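Local atomic coordinates of GCN5-related N-acetyltransferase (Anabaena variabilis, PDB entry 2OZG), a protein that binds coenzyme A and, as a member of the GNAT family, probably transfers acetyl groups to amines, perhaps those of aminoglycosides. Residues R9-T13 / D94-L100; A296-R300 / L355-L359; L310-D316 / G343-I349. One frame throughout, in Å; residues are numbered along the deposited sequence.

Contact 1: R9-T13 / D94-L100; sequences RFKYT and DGAAIAL. With COA (coenzyme A), chain C.
F10 lays its ring against the first turn of helix 96-110, and most of this contact can be read along that one side chain. Its CB leaves strand 10-14 toward the helix, and with CG anti to the carbonyl carbon (chi1 -65°) the ring runs out beside A99, whose CB lies 3.7 Å from CD2. One bond further on, CE2 comes obliquely within 3.6 Å of G95 O, while CE1 on the other branch rests 3.5 Å from A96 CB. The outer end of the ring lies under A96: CA sits 3.8 Å from the ring centroid and 27° off its normal, a CH-pi contact over one face. The opposite face has R9 CD above its rim, and D94 O meets the ring edge near CZ. The turn packed here is the pyrophosphate-binding loop of the GNAT fold, matching its R-x-x-G-x-A signature, and its backbone N-H groups point at coenzyme A: G95 N to O2A at 2.7 Å, I98 N to O1A at 2.8 Å, and A97 N to O4A at 3.1 Å. G95 has positive phi, where a CB would jam against the preceding carbonyl oxygen. Farther along the strand, the Y12 ring is met at its edge by L100 CD1, near CD1 and CE1, while the Y12 hydroxyl is hydrogen-bonded to E107. At the other end R9 NH2 lies 2.8 Å from D94 OD2; the oxygen stands well out of the guanidinium plane, so the pairing rests on charge alone, R9 is poorly ordered, and the same oxygen has a second salt bridge to R55.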
loop_
_atom_site.group_PDB
_atom_site.type_symbol
_atom_site.label_atom_id
_atom_site.label_comp_id
_atom_site.label_asym_id
_atom_site.label_seq_id
_atom_site.Cartn_x
_atom_site.Cartn_y
_atom_site.Cartn_z
ATOM N N ARG A 9 -40.065 -22.707 -20.759
ATOM C CA ARG A 9 -39.472 -22.311 -19.432
ATOM C C ARG A 9 -38.947 -20.860 -19.429
ATOM O O ARG A 9 -39.284 -20.075 -18.532
ATOM C CB ARG A 9 -38.323 -23.233 -19.078
ATOM C CG ARG A 9 -37.889 -23.091 -17.650
ATOM C CD ARG A 9 -36.530 -23.660 -17.517
ATOM N NE ARG A 9 -36.231 -24.021 -16.147
ATOM C CZ ARG A 9 -35.060 -24.508 -15.756
ATOM N NH1 ARG A 9 -34.060 -24.661 -16.629
ATOM N NH2 ARG A 9 -34.886 -24.829 -14.481
ATOM N N PHE A 10 -38.090 -20.545 -20.406
ATOM C CA PHE A 10 -37.594 -19.191 -20.601
ATOM C C PHE A 10 -38.258 -18.620 -21.833
ATOM O O PHE A 10 -38.231 -19.236 -22.874
ATOM C CB PHE A 10 -36.098 -19.148 -20.812
ATOM C CG PHE A 10 -35.304 -19.590 -19.635
ATOM C CD1 PHE A 10 -35.410 -18.933 -18.418
ATOM C CD2 PHE A 10 -34.409 -20.625 -19.748
ATOM C CE1 PHE A 10 -34.661 -19.341 -17.326
ATOM C CE2 PHE A 10 -33.657 -21.037 -18.660
ATOM C CZ PHE A 10 -33.788 -20.393 -17.447
ATOM N N LYS A 11 -38.863 -17.449 -21.713
ATOM C CA LYS A 11 -39.496 -16.796 -22.829
ATOM C C LYS A 11 -38.689 -15.515 -23.079
ATOM O O LYS A 11 -38.367 -14.782 -22.138
ATOM C CB LYS A 11 -40.979 -16.514 -22.523
ATOM C CG LYS A 11 -41.743 -15.861 -23.673
ATOM C CD LYS A 11 -43.122 -15.382 -23.272
ATOM C CE LYS A 11 -43.867 -14.833 -24.481
ATOM N NZ LYS A 11 -45.342 -14.588 -24.255
ATOM N N TYR A 12 -38.359 -15.265 -24.346
ATOM C CA TYR A 12 -37.560 -14.097 -24.766
ATOM C C TYR A 12 -38.466 -13.064 -25.404
ATOM O O TYR A 12 -39.192 -13.424 -26.294
ATOM C CB TYR A 12 -36.536 -14.583 -25.802
ATOM C CG TYR A 12 -35.704 -13.546 -26.528
ATOM C CD1 TYR A 12 -34.593 -12.981 -25.933
ATOM C CD2 TYR A 12 -35.971 -13.210 -27.866
ATOM C CE1 TYR A 12 -33.809 -12.055 -26.610
ATOM C CE2 TYR A 12 -35.181 -12.292 -28.556
ATOM C CZ TYR A 12 -34.102 -11.712 -27.917
ATOM O OH TYR A 12 -33.281 -10.802 -28.572
ATOM N N THR A 13 -38.393 -11.784 -25.014
ATOM C CA THR A 13 -39.274 -10.778 -25.590
ATOM C C THR A 13 -38.607 -9.412 -25.714
ATOM O O THR A 13 -37.579 -9.174 -25.149
ATOM C CB THR A 13 -40.526 -10.571 -24.677
ATOM O OG1 THR A 13 -40.207 -9.721 -23.568
ATOM C CG2 THR A 13 -41.051 -11.905 -24.159
ATOM N N ASP A 94 -28.994 -21.565 -13.721
ATOM C CA ASP A 94 -30.110 -22.335 -14.243
ATOM C C ASP A 94 -30.224 -22.242 -15.770
ATOM O O ASP A 94 -31.227 -22.589 -16.319
ATOM C CB ASP A 94 -31.391 -21.812 -13.584
ATOM C CG ASP A 94 -32.521 -22.836 -13.572
ATOM O OD1 ASP A 94 -32.228 -24.034 -13.400
ATOM O OD2 ASP A 94 -33.706 -22.435 -13.711
ATOM N N GLY A 95 -29.209 -21.760 -16.459
ATOM C CA GLY A 95 -29.257 -21.706 -17.921
ATOM C C GLY A 95 -30.000 -20.506 -18.499
ATOM O O GLY A 95 -30.255 -20.432 -19.715
ATOM N N ALA A 96 -30.323 -19.531 -17.649
ATOM C CA ALA A 96 -31.090 -18.377 -18.144
ATOM C C ALA A 96 -30.212 -17.501 -19.037
ATOM O O ALA A 96 -30.685 -17.030 -20.055
ATOM C CB ALA A 96 -31.679 -17.584 -17.021
ATOM N N ALA A 97 -28.950 -17.280 -18.657
ATOM C CA ALA A 97 -28.083 -16.424 -19.489
ATOM C C ALA A 97 -27.779 -17.018 -20.868
ATOM O O ALA A 97 -27.765 -16.301 -21.857
ATOM C CB ALA A 97 -26.749 -16.004 -18.747
ATOM N N ILE A 98 -27.513 -18.314 -20.941
ATOM C CA ILE A 98 -27.205 -18.901 -22.223
ATOM C C ILE A 98 -28.500 -18.913 -23.050
ATOM O O ILE A 98 -28.482 -18.600 -24.230
ATOM C CB ILE A 98 -26.513 -20.285 -22.076
ATOM C CG1 ILE A 98 -26.125 -20.832 -23.436
ATOM C CG2 ILE A 98 -27.381 -21.281 -21.344
ATOM C CD1 ILE A 98 -25.161 -19.957 -24.198
ATOM N N ALA A 99 -29.643 -19.183 -22.431
ATOM C CA ALA A 99 -30.879 -19.126 -23.197
ATOM C C ALA A 99 -31.010 -17.728 -23.800
ATOM O O ALA A 99 -31.230 -17.568 -24.984
ATOM C CB ALA A 99 -32.089 -19.481 -22.328
ATOM N N LEU A 100 -30.830 -16.703 -22.975
ATOM C CA LEU A 100 -30.930 -15.322 -23.447
ATOM C C LEU A 100 -30.008 -15.044 -24.649
ATOM O O LEU A 100 -30.418 -14.504 -25.703
ATOM C CB LEU A 100 -30.586 -14.368 -22.281
ATOM C CG LEU A 100 -30.566 -12.858 -22.555
ATOM C CD1 LEU A 100 -31.891 -12.295 -23.124
ATOM C CD2 LEU A 100 -30.198 -12.152 -21.285
HETATM N N1A COA C . -18.228 -17.133 -14.292
HETATM C C2A COA C . -17.953 -18.088 -15.202
HETATM N N3A COA C . -18.923 -18.719 -15.894
HETATM C C4A COA C . -20.220 -18.397 -15.666
HETATM C C5A COA C . -20.553 -17.426 -14.726
HETATM C C6A COA C . -19.507 -16.787 -14.030
HETATM N N6A COA C . -19.710 -15.828 -13.101
HETATM N N7A COA C . -21.905 -17.348 -14.731
HETATM C C8A COA C . -22.386 -18.239 -15.635
HETATM N N9A COA C . -21.343 -18.870 -16.201
HETATM C C1B COA C . -21.330 -19.932 -17.252
HETATM C C2B COA C . -21.659 -21.307 -16.674
HETATM O O2B COA C . -20.494 -21.978 -16.138
HETATM C C3B COA C . -22.322 -22.008 -17.853
HETATM O O3B COA C . -21.424 -22.870 -18.565
HETATM P P3B COA C . -21.438 -24.478 -18.296
HETATM O O7A COA C . -22.665 -24.961 -19.053
HETATM O O8A COA C . -20.076 -24.929 -18.813
HETATM O O9A COA C . -21.611 -24.651 -16.792
HETATM C C4B COA C . -22.853 -20.903 -18.762
HETATM O O4B COA C . -22.280 -19.673 -18.299
HETATM C C5B COA C . -24.380 -20.819 -18.744
HETATM O O5B COA C . -24.808 -20.436 -17.429
HETATM P P1A COA C . -26.220 -19.683 -17.120
HETATM O O1A COA C . -26.968 -19.456 -18.413
HETATM O O2A COA C . -26.912 -20.459 -15.998
HETATM O O3A COA C . -25.697 -18.272 -16.480
HETATM P P2A COA C . -26.493 -17.413 -15.332
HETATM O O4A COA C . -27.973 -17.450 -15.721
HETATM O O5A COA C . -26.093 -17.977 -13.970
HETATM O O6A COA C . -25.855 -15.891 -15.544
HETATM C CBP COA C . -24.661 -13.702 -14.910
HETATM C CCP COA C . -25.467 -14.952 -14.494
HETATM C CDP COA C . -25.138 -13.347 -16.316
HETATM C CEP COA C . -23.221 -14.178 -15.080
HETATM C CAP COA C . -24.919 -12.533 -13.854
HETATM O OAP COA C . -25.868 -11.522 -14.336
HETATM C C9P COA C . -23.781 -11.740 -13.154
HETATM O O9P COA C . -23.124 -12.221 -12.082
HETATM N N8P COA C . -23.423 -10.479 -13.473
HETATM C C7P COA C . -23.790 -9.501 -14.498
HETATM C C6P COA C . -22.439 -9.240 -15.145
HETATM C C5P COA C . -22.311 -10.004 -16.455
HETATM O O5P COA C . -22.591 -11.199 -16.523
HETATM N N4P COA C . -21.853 -9.324 -17.516
HETATM C C3P COA C . -21.626 -9.858 -18.856
HETATM C C2P COA C . -21.242 -8.665 -19.704
HETATM S S1P COA C . -22.685 -7.551 -19.958
#

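Contact 2: A296-R300 / L355-L359; sequences ALEAR and LYTSL
Y356 reaches from the last turn of helix 349-357 to the C-terminal end of helix 293-299, joining two helices of the sterol carrier protein-like domain; a Schellman motif at S358, with positive phi, ends helix 349-357. Two sets of hydrogen bonds tie the helix ends together. The Y356 hydroxyl donates to A296 O at 2.7 Å, coming from 46° above the carbonyl plane, while the bonds of that oxygen to A299 N and R300 N are weak. In return R300, extended from CG to NE, grips Y356 O side-on with NE and NH2, each 2.9 Å away and with the oxygen close to the guanidinium plane. Apolar contacts follow: A296 CB lies 3.9 Å from Y356 CE2, and L297 CD2 meets the ring at its edge by CD2. The ring also meets W72 edge-to-face. Over one face runs the R300 chain, antiparallel to the tyrosine, its CD 4.0 Å from the ring centroid in a CH-pi contact; the guanidinium is too distant for more than a weak cation-pi attraction. S358 OG bonds to F385 O, and its 3.3 Å approach to R300 NH2 has too poor an angle for a hydrogen bond.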
loop_
_atom_site.group_PDB
_atom_site.type_symbol
_atom_site.label_atom_id
_atom_site.label_comp_id
_atom_site.label_asym_id
_atom_site.label_seq_id
_atom_site.Cartn_x
_atom_site.Cartn_y
_atom_site.Cartn_z
ATOM N N ALA A 296 -20.497 -12.184 -43.282
ATOM C CA ALA A 296 -19.387 -11.571 -42.521
ATOM C C ALA A 296 -18.129 -11.474 -43.397
ATOM O O ALA A 296 -17.508 -10.410 -43.481
ATOM C CB ALA A 296 -19.083 -12.343 -41.268
ATOM N N LEU A 297 -17.796 -12.563 -44.076
ATOM C CA LEU A 297 -16.625 -12.617 -44.949
ATOM C C LEU A 297 -16.760 -11.703 -46.177
ATOM O O LEU A 297 -15.776 -11.067 -46.572
ATOM C CB LEU A 297 -16.337 -14.045 -45.379
ATOM C CG LEU A 297 -15.816 -14.913 -44.240
ATOM C CD1 LEU A 297 -15.833 -16.406 -44.614
ATOM C CD2 LEU A 297 -14.428 -14.447 -43.795
ATOM N N GLU A 298 -17.971 -11.613 -46.751
ATOM C CA GLU A 298 -18.189 -10.756 -47.912
ATOM C C GLU A 298 -18.242 -9.282 -47.564
ATOM O O GLU A 298 -17.957 -8.433 -48.403
ATOM C CB GLU A 298 -19.452 -11.180 -48.681
ATOM C CG GLU A 298 -19.314 -12.572 -49.306
ATOM C CD GLU A 298 -20.452 -12.939 -50.190
ATOM O OE1 GLU A 298 -21.545 -12.369 -49.963
ATOM O OE2 GLU A 298 -20.223 -13.798 -51.102
ATOM N N ALA A 299 -18.556 -8.946 -46.321
ATOM C CA ALA A 299 -18.633 -7.547 -45.935
ATOM C C ALA A 299 -17.311 -6.923 -45.555
ATOM O O ALA A 299 -17.157 -5.708 -45.628
ATOM C CB ALA A 299 -19.622 -7.395 -44.804
ATOM N N ARG A 300 -16.338 -7.754 -45.189
ATOM C CA ARG A 300 -15.019 -7.310 -44.723
ATOM C C ARG A 300 -14.138 -6.841 -45.859
ATOM O O ARG A 300 -14.313 -7.305 -46.981
ATOM C CB ARG A 300 -14.321 -8.544 -44.120
ATOM C CG ARG A 300 -13.101 -8.309 -43.277
ATOM C CD ARG A 300 -12.460 -9.616 -43.038
ATOM N NE ARG A 300 -11.328 -9.605 -42.116
ATOM C CZ ARG A 300 -10.090 -9.281 -42.431
ATOM N NH1 ARG A 300 -9.795 -8.824 -43.638
ATOM N NH2 ARG A 300 -9.143 -9.372 -41.524
ATOM N N LEU A 355 -9.661 -15.510 -36.210
ATOM C CA LEU A 355 -9.012 -15.459 -37.515
ATOM C C LEU A 355 -9.453 -14.214 -38.279
ATOM O O LEU A 355 -8.628 -13.467 -38.823
ATOM C CB LEU A 355 -9.399 -16.693 -38.334
ATOM C CG LEU A 355 -8.809 -16.779 -39.760
ATOM C CD1 LEU A 355 -7.318 -16.924 -39.711
ATOM C CD2 LEU A 355 -9.422 -17.894 -40.570
ATOM N N TYR A 356 -10.771 -13.998 -38.298
ATOM C CA TYR A 356 -11.406 -12.876 -39.007
ATOM C C TYR A 356 -10.910 -11.511 -38.620
ATOM O O TYR A 356 -10.671 -10.645 -39.457
ATOM C CB TYR A 356 -12.908 -12.919 -38.737
ATOM C CG TYR A 356 -13.807 -11.884 -39.436
ATOM C CD1 TYR A 356 -14.033 -10.653 -38.900
ATOM C CD2 TYR A 356 -14.479 -12.199 -40.578
ATOM C CE1 TYR A 356 -14.925 -9.732 -39.512
ATOM C CE2 TYR A 356 -15.331 -11.271 -41.213
ATOM C CZ TYR A 356 -15.551 -10.060 -40.662
ATOM O OH TYR A 356 -16.410 -9.160 -41.310
ATOM N N THR A 357 -10.738 -11.302 -37.326
ATOM C CA THR A 357 -10.287 -9.991 -36.808
ATOM C C THR A 357 -8.800 -9.706 -36.826
ATOM O O THR A 357 -8.383 -8.568 -36.544
ATOM C CB THR A 357 -10.722 -9.854 -35.329
ATOM O OG1 THR A 357 -10.051 -10.843 -34.553
ATOM C CG2 THR A 357 -12.201 -9.999 -35.224
ATOM N N SER A 358 -7.998 -10.709 -37.162
ATOM C CA SER A 358 -6.546 -10.601 -37.135
ATOM C C SER A 358 -5.968 -10.445 -35.751
ATOM O O SER A 358 -4.853 -9.985 -35.604
ATOM C CB SER A 358 -6.016 -9.423 -38.000
ATOM O OG SER A 358 -6.794 -9.327 -39.137
ATOM N N LEU A 359 -6.686 -10.849 -34.714
ATOM C CA LEU A 359 -6.101 -10.795 -33.379
ATOM C C LEU A 359 -4.904 -11.744 -33.306
ATOM O O LEU A 359 -3.848 -11.404 -32.735
ATOM C CB LEU A 359 -7.156 -11.220 -32.319
ATOM C CG LEU A 359 -6.652 -11.170 -30.882
ATOM C CD1 LEU A 359 -6.171 -9.797 -30.490
ATOM C CD2 LEU A 359 -7.712 -11.669 -29.915
#

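Contact 3: L310-D316 / G343-I349; sequences LHLEVQD and GELQLDI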
loop_
_atom_site.group_PDB
_atom_site.type_symbol
_atom_site.label_atom_id
_atom_site.label_comp_id
_atom_site.label_asym_id
_atom_site.label_seq_id
_atom_site.Cartn_x
_atom_site.Cartn_y
_atom_site.Cartn_z
ATOM N N LEU A 310 -9.486 -19.716 -50.308
ATOM C CA LEU A 310 -9.312 -20.498 -49.100
ATOM C C LEU A 310 -10.518 -21.399 -48.884
ATOM O O LEU A 310 -11.642 -20.913 -48.830
ATOM C CB LEU A 310 -9.067 -19.567 -47.866
ATOM C CG LEU A 310 -8.786 -20.247 -46.521
ATOM C CD1 LEU A 310 -7.605 -21.204 -46.582
ATOM C CD2 LEU A 310 -8.549 -19.200 -45.487
ATOM N N HIS A 311 -10.291 -22.709 -48.772
ATOM C CA HIS A 311 -11.389 -23.688 -48.620
ATOM C C HIS A 311 -11.579 -24.031 -47.146
ATOM O O HIS A 311 -10.829 -24.800 -46.558
ATOM C CB HIS A 311 -11.142 -24.947 -49.472
ATOM C CG HIS A 311 -11.223 -24.726 -50.948
ATOM N ND1 HIS A 311 -11.786 -25.644 -51.803
ATOM C CD2 HIS A 311 -10.842 -23.681 -51.720
ATOM C CE1 HIS A 311 -11.711 -25.193 -53.041
ATOM N NE2 HIS A 311 -11.154 -23.996 -53.013
ATOM N N LEU A 312 -12.623 -23.463 -46.570
ATOM C CA LEU A 312 -12.904 -23.553 -45.132
ATOM C C LEU A 312 -13.902 -24.634 -44.808
ATOM O O LEU A 312 -14.762 -24.989 -45.647
ATOM C CB LEU A 312 -13.576 -22.254 -44.673
ATOM C CG LEU A 312 -12.841 -20.906 -44.810
ATOM C CD1 LEU A 312 -13.816 -19.719 -44.749
ATOM C CD2 LEU A 312 -11.829 -20.804 -43.673
ATOM N N GLU A 313 -13.784 -25.144 -43.593
ATOM C CA GLU A 313 -14.736 -26.086 -43.046
ATOM C C GLU A 313 -15.085 -25.614 -41.660
ATOM O O GLU A 313 -14.285 -25.665 -40.749
ATOM C CB GLU A 313 -14.201 -27.505 -43.021
ATOM C CG GLU A 313 -15.312 -28.523 -42.800
ATOM C CD GLU A 313 -14.844 -29.904 -43.098
ATOM O OE1 GLU A 313 -13.824 -30.315 -42.511
ATOM O OE2 GLU A 313 -15.481 -30.569 -43.937
ATOM N N VAL A 314 -16.317 -25.164 -41.501
ATOM C CA VAL A 314 -16.709 -24.547 -40.247
ATOM C C VAL A 314 -17.736 -25.359 -39.452
ATOM O O VAL A 314 -18.645 -25.931 -40.037
ATOM C CB VAL A 314 -17.321 -23.140 -40.514
ATOM C CG1 VAL A 314 -17.620 -22.384 -39.199
ATOM C CG2 VAL A 314 -16.420 -22.324 -41.424
ATOM N N GLN A 315 -17.539 -25.433 -38.137
ATOM C CA GLN A 315 -18.512 -26.039 -37.238
ATOM C C GLN A 315 -19.249 -24.906 -36.545
ATOM O O GLN A 315 -18.637 -23.925 -36.152
ATOM C CB GLN A 315 -17.881 -26.954 -36.169
ATOM C CG GLN A 315 -18.940 -27.480 -35.183
ATOM C CD GLN A 315 -18.446 -28.498 -34.145
ATOM O OE1 GLN A 315 -17.514 -29.280 -34.387
ATOM N NE2 GLN A 315 -19.113 -28.512 -32.988
ATOM N N ASP A 316 -20.566 -25.035 -36.431
ATOM C CA ASP A 316 -21.403 -24.083 -35.658
ATOM C C ASP A 316 -22.552 -24.919 -35.127
ATOM O O ASP A 316 -23.464 -25.304 -35.888
ATOM C CB ASP A 316 -21.941 -22.949 -36.512
ATOM C CG ASP A 316 -22.585 -21.858 -35.709
ATOM O OD1 ASP A 316 -23.091 -22.101 -34.589
ATOM O OD2 ASP A 316 -22.583 -20.715 -36.202
ATOM N N GLY A 343 -12.460 -28.003 -47.816
ATOM C CA GLY A 343 -12.292 -27.840 -46.382
ATOM C C GLY A 343 -10.880 -28.152 -45.914
ATOM O O GLY A 343 -10.672 -28.971 -45.019
ATOM N N GLU A 344 -9.932 -27.421 -46.489
ATOM C CA GLU A 344 -8.524 -27.503 -46.198
ATOM C C GLU A 344 -8.189 -26.829 -44.890
ATOM O O GLU A 344 -7.113 -27.053 -44.365
ATOM C CB GLU A 344 -7.688 -26.872 -47.328
ATOM C CG GLU A 344 -8.003 -25.384 -47.619
ATOM C CD GLU A 344 -7.335 -24.761 -48.898
ATOM O OE1 GLU A 344 -6.469 -25.385 -49.566
ATOM O OE2 GLU A 344 -7.729 -23.613 -49.219
ATOM N N LEU A 345 -9.073 -25.975 -44.394
ATOM C CA LEU A 345 -8.835 -25.291 -43.131
ATOM C C LEU A 345 -10.083 -25.428 -42.319
ATOM O O LEU A 345 -11.123 -24.865 -42.680
ATOM C CB LEU A 345 -8.440 -23.844 -43.348
ATOM C CG LEU A 345 -8.062 -23.022 -42.095
ATOM C CD1 LEU A 345 -7.242 -21.810 -42.488
ATOM C CD2 LEU A 345 -9.277 -22.562 -41.323
ATOM N N GLN A 346 -9.975 -26.189 -41.227
ATOM C CA GLN A 346 -11.112 -26.525 -40.378
ATOM C C GLN A 346 -11.070 -25.842 -39.054
ATOM O O GLN A 346 -10.038 -25.818 -38.394
ATOM C CB GLN A 346 -11.090 -28.015 -40.092
ATOM C CG GLN A 346 -10.817 -28.813 -41.377
ATOM C CD GLN A 346 -9.870 -29.991 -41.092
ATOM O OE1 GLN A 346 -8.664 -29.904 -41.342
ATOM N NE2 GLN A 346 -10.402 -31.045 -40.486
ATOM N N LEU A 347 -12.221 -25.334 -38.636
ATOM C CA LEU A 347 -12.307 -24.652 -37.384
ATOM C C LEU A 347 -13.753 -24.520 -36.944
ATOM O O LEU A 347 -14.697 -24.675 -37.704
ATOM C CB LEU A 347 -11.666 -23.254 -37.495
ATOM C CG LEU A 347 -11.924 -22.401 -38.718
ATOM C CD1 LEU A 347 -13.311 -22.345 -39.195
ATOM C CD2 LEU A 347 -11.415 -20.978 -38.471
ATOM N N ASP A 348 -13.894 -24.243 -35.667
ATOM C CA ASP A 348 -15.163 -23.959 -35.083
ATOM C C ASP A 348 -15.435 -22.495 -35.357
ATOM O O ASP A 348 -14.507 -21.719 -35.579
ATOM C CB ASP A 348 -15.040 -24.169 -33.563
ATOM C CG ASP A 348 -16.344 -23.948 -32.849
ATOM O OD1 ASP A 348 -17.250 -24.778 -33.068
ATOM O OD2 ASP A 348 -16.455 -22.935 -32.089
ATOM N N ILE A 349 -16.701 -22.106 -35.266
ATOM C CA ILE A 349 -17.088 -20.721 -35.450
ATOM C C ILE A 349 -16.278 -19.767 -34.517
ATOM O O ILE A 349 -16.037 -18.603 -34.863
ATOM C CB ILE A 349 -18.639 -20.603 -35.284
ATOM C CG1 ILE A 349 -19.145 -19.313 -35.890
ATOM C CG2 ILE A 349 -19.096 -20.724 -33.808
ATOM C CD1 ILE A 349 -19.052 -19.321 -37.433
HETATM O O HOH W 1 -14.094 -25.904 -48.314
HETATM O O HOH W 2 -12.382 -31.256 -44.539
#
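E344 OE2 takes the backbone N-H of H311 in a bond of 2.8 Å, nearly straight at 167°, and also pairs in a salt bridge with K380. The carboxylate gets there because CG is placed between the backbone N and the carbonyl carbon (chi1 58°) and the chain beyond is extended, its CG crossing H311 CB at a slant. With an alanine at this position H311 N would probably lose its acceptor and K380 its charge partner. H311, E313 and Q315 carry the backbone ladder: L345 N bonds to H311 O at 3.0 Å, E313 N to L345 O, L347 N to E313 O, Q315 N to L347 O, and I349 N to Q315 O. On one face L312 and L345 lie side by side, CD2 to CD2 at 3.9 Å, and V314 CG2 meets L347 CD1 likewise, while V314 CG1 touches I349 CD1. The other face carries E313 beside Q346, and a water donates to E313 OE1 and G343 O. D348, whose OD2 also has a salt bridge to K350, N-caps helix 349-357. Bonding to alternate residues marks a parallel pair, the sole one in the otherwise antiparallel five-stranded sheet of the sterol carrier protein-like domain.

How the contacts relate
Contacts 2 and 3 belong to the same domain, with centres 14 Å apart, and they touch: L297 CD1 lies 3.9 Å from L312 CD1, and L355 CD2 lies 4.2 Å from L347 CD2. The helix ends of contact 2 thus pack on the leucine-bearing face of the parallel strands of contact 3, and helix 349-357 directly continues strand 345-348. Contact 1 is separate, in the N-terminal GNAT domain, and it alone of the three holds residues of the coenzyme A site. Its centre is about 29 Å from each of the others. The nearest atoms of contacts 1 and 2 are about 19 Å apart. Between contacts 1 and 3 the nearest atoms are about 11 Å apart. The D348 side chain remains about 14 Å from a bound coenzyme A.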